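PDB 3HJL: flagellar motor switch protein FliG from Aquifex aeolicus, which probably forms part of the rotor-mounted switch complex, or C ring, of the flagellar motor, which contacts the motor components that determine the direction of rotation. Local coordinates for residues A[262-267]-A[292-297]. Sequence-based numbering, arbitrary orientation.
Sequences TLMIAL and EDMEAL
Met264 reaches across to segment 292-297 with its whole side chain and touches Asp293, Met294 and Leu297. Met264 CE lies 3.1 Å from the carbonyl oxygen Asp293 O and 3.3 Å from Leu297 CD1, while Met264 SD rests against the methylene of Asp293, 3.6 Å from Asp293 CB. Nearer the backbone, Met264 CG meets Met294 CG at 3.7 Å, the two chains crossing at a slant. The last torsion of Met264 (chi3 31°) is off a staggered value and brings CE between Asp293 O and Leu297 CD1, a tight fit. Leu297 CD1 also takes Ile265 CD1 at 3.6 Å, and the sulfur of Met294 comes up to the backbone of the other helix, Met294 SD lying 3.7 Å from Met264 O, with Leu267 CB a little farther off. An alanine in place of Met264 would probably open a gap beside Leu297 and leave Met294 CG without its closest apolar neighbour across the interface.

Phe290, earlier on helix 284-296, extends the apolar contact by touching Met264 and Leu267, and Val300 packs on Ile265. The carboxylate of Asp293 is held by a salt bridge to Lys260, which ties the two helices together at a polar margin of the apolar contact. The local axes pass 9.9 Å apart at a crossing angle of -71°, with Met264 and Met294 nearest by CA. This is steeply crossed packing of helix 260-268 against helix 284-296 in the all-helical FliG C-terminal domain, consistent with the armadillo-type helical superhelix of this protein.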
ATOM      1  N   THR A 262      12.459 -38.363  14.882  1.00 67.18           N
ATOM      2  CA  THR A 262      12.617 -36.901  14.789  1.00 63.75           C
ATOM      3  C   THR A 262      14.092 -36.502  14.784  1.00 58.54           C
ATOM      4  O   THR A 262      14.514 -35.703  13.946  1.00 62.94           O
ATOM      5  CB  THR A 262      11.909 -36.173  15.955  1.00 66.62           C
ATOM      6  OG1 THR A 262      10.523 -36.536  15.976  1.00 71.41           O
ATOM      7  CG2 THR A 262      12.036 -34.655  15.811  1.00 62.73           C
ATOM      8  N   LEU A 263      14.872 -37.083  15.698  1.00 59.52           N
ATOM      9  CA  LEU A 263      16.316 -36.799  15.780  1.00 59.36           C
ATOM     10  C   LEU A 263      17.076 -37.285  14.534  1.00 56.67           C
ATOM     11  O   LEU A 263      17.973 -36.608  14.061  1.00 63.79           O
ATOM     12  CB  LEU A 263      16.925 -37.432  17.041  1.00 56.31           C
ATOM     13  CG  LEU A 263      18.376 -37.041  17.356  1.00 58.91           C
ATOM     14  CD1 LEU A 263      18.465 -35.549  17.641  1.00 54.11           C
ATOM     15  CD2 LEU A 263      18.947 -37.849  18.513  1.00 49.41           C
ATOM     16  N   MET A 264      16.755 -38.484  14.058  1.00 59.08           N
ATOM     17  CA  MET A 264      17.362 -39.019  12.834  1.00 62.43           C
ATOM     18  C   MET A 264      17.166 -38.085  11.654  1.00 60.24           C
ATOM     19  O   MET A 264      18.125 -37.752  10.955  1.00 62.00           O
ATOM     20  CB  MET A 264      16.758 -40.381  12.468  1.00 68.22           C
ATOM     21  CG  MET A 264      17.394 -41.559  13.182  1.00 70.05           C
ATOM     22  SD  MET A 264      16.780 -43.188  12.719  1.00 75.96           S
ATOM     23  CE  MET A 264      16.342 -42.959  11.012  1.00 79.93           C
ATOM     24  N   ILE A 265      15.908 -37.690  11.437  1.00 59.64           N
ATOM     25  CA  ILE A 265      15.517 -36.806  10.334  1.00 62.08           C
ATOM     26  C   ILE A 265      16.200 -35.441  10.444  1.00 57.24           C
ATOM     27  O   ILE A 265      16.723 -34.927   9.451  1.00 59.08           O
ATOM     28  CB  ILE A 265      13.973 -36.617  10.284  1.00 65.04           C
ATOM     29  CG1 ILE A 265      13.274 -37.926   9.878  1.00 66.35           C
ATOM     30  CG2 ILE A 265      13.589 -35.511   9.287  1.00 56.91           C
ATOM     31  CD1 ILE A 265      13.402 -38.256   8.393  1.00 73.42           C
ATOM     32  N   ALA A 266      16.193 -34.874  11.654  1.00 55.09           N
ATOM     33  CA  ALA A 266      16.881 -33.608  11.957  1.00 57.91           C
ATOM     34  C   ALA A 266      18.363 -33.652  11.626  1.00 53.83           C
ATOM     35  O   ALA A 266      18.923 -32.663  11.138  1.00 59.15           O
ATOM     36  CB  ALA A 266      16.708 -33.250  13.425  1.00 53.01           C
ATOM     37  N   LEU A 267      18.996 -34.785  11.927  1.00 55.19           N
ATOM     38  CA  LEU A 267      20.428 -34.952  11.699  1.00 56.67           C
ATOM     39  C   LEU A 267      20.827 -35.196  10.242  1.00 52.54           C
ATOM     40  O   LEU A 267      21.994 -35.073   9.917  1.00 59.27           O
ATOM     41  CB  LEU A 267      21.008 -36.028  12.622  1.00 52.16           C
ATOM     42  CG  LEU A 267      21.071 -35.680  14.123  1.00 57.71           C
ATOM     43  CD1 LEU A 267      21.607 -36.840  14.892  1.00 52.02           C
ATOM     44  CD2 LEU A 267      21.924 -34.449  14.403  1.00 59.13           C
ATOM     45  N   GLU A 292      22.510 -46.748  10.925  1.00 65.60           N
ATOM     46  CA  GLU A 292      21.962 -47.711   9.966  1.00 63.31           C
ATOM     47  C   GLU A 292      20.529 -47.364   9.569  1.00 65.45           C
ATOM     48  O   GLU A 292      20.187 -47.381   8.381  1.00 68.22           O
ATOM     49  CB  GLU A 292      22.034 -49.129  10.528  1.00 62.75           C
ATOM     50  CG  GLU A 292      23.454 -49.685  10.574  1.00 64.38           C
ATOM     51  CD  GLU A 292      23.569 -50.989  11.352  1.00 66.05           C
ATOM     52  OE1 GLU A 292      22.527 -51.563  11.746  1.00 69.00           O
ATOM     53  OE2 GLU A 292      24.712 -51.443  11.566  1.00 69.08           O
ATOM     54  N   ASP A 293      19.702 -47.035  10.559  1.00 65.55           N
ATOM     55  CA  ASP A 293      18.333 -46.589  10.296  1.00 66.28           C
ATOM     56  C   ASP A 293      18.280 -45.226   9.580  1.00 70.10           C
ATOM     57  O   ASP A 293      17.310 -44.962   8.870  1.00 69.11           O
ATOM     58  CB  ASP A 293      17.505 -46.533  11.590  1.00 61.39           C
ATOM     59  CG  ASP A 293      17.227 -47.911  12.175  1.00 70.32           C
ATOM     60  OD1 ASP A 293      17.168 -48.005  13.418  1.00 75.09           O
ATOM     61  OD2 ASP A 293      17.065 -48.894  11.409  1.00 67.78           O
ATOM     62  N   MET A 294      19.287 -44.361   9.792  1.00 69.47           N
ATOM     63  CA  MET A 294      19.379 -43.070   9.067  1.00 69.89           C
ATOM     64  C   MET A 294      19.502 -43.257   7.551  1.00 69.33           C
ATOM     65  O   MET A 294      18.894 -42.505   6.791  1.00 76.16           O
ATOM     66  CB  MET A 294      20.540 -42.181   9.576  1.00 71.63           C
ATOM     67  CG  MET A 294      20.177 -41.223  10.724  1.00 74.41           C
ATOM     68  SD  MET A 294      21.262 -39.766  10.838  1.00 73.09           S
ATOM     69  CE  MET A 294      22.805 -40.548  11.262  1.00 74.42           C
ATOM     70  N   GLU A 295      20.306 -44.231   7.117  1.00 73.91           N
ATOM     71  CA  GLU A 295      20.390 -44.581   5.685  1.00 76.70           C
ATOM     72  C   GLU A 295      19.082 -45.240   5.201  1.00 77.59           C
ATOM     73  O   GLU A 295      18.673 -45.053   4.052  1.00 78.06           O
ATOM     74  CB  GLU A 295      21.585 -45.504   5.413  1.00 77.78           C
ATOM     75  CG  GLU A 295      21.849 -45.773   3.915  1.00 78.78           C
ATOM     76  CD  GLU A 295      23.118 -46.584   3.653  1.00 79.18           C
ATOM     77  OE1 GLU A 295      24.123 -46.379   4.368  1.00 84.77           O
ATOM     78  OE2 GLU A 295      23.121 -47.403   2.708  1.00 73.73           O
ATOM     79  N   ALA A 296      18.434 -45.994   6.095  1.00 79.07           N
ATOM     80  CA  ALA A 296      17.153 -46.667   5.821  1.00 75.69           C
ATOM     81  C   ALA A 296      15.992 -45.737   5.434  1.00 77.68           C
ATOM     82  O   ALA A 296      15.037 -46.183   4.798  1.00 75.51           O
ATOM     83  CB  ALA A 296      16.747 -47.499   7.030  1.00 76.03           C
ATOM     84  N   LEU A 297      16.058 -44.471   5.857  1.00 79.14           N
ATOM     85  CA  LEU A 297      15.000 -43.488   5.590  1.00 75.55           C
ATOM     86  C   LEU A 297      14.803 -43.144   4.106  1.00 76.47           C
ATOM     87  O   LEU A 297      13.673 -42.908   3.670  1.00 75.67           O
ATOM     88  CB  LEU A 297      15.272 -42.194   6.367  1.00 73.17           C
ATOM     89  CG  LEU A 297      15.191 -42.252   7.892  1.00 70.21           C
ATOM     90  CD1 LEU A 297      15.732 -40.967   8.486  1.00 66.17           C
ATOM     91  CD2 LEU A 297      13.760 -42.515   8.372  1.00 71.33           C
TER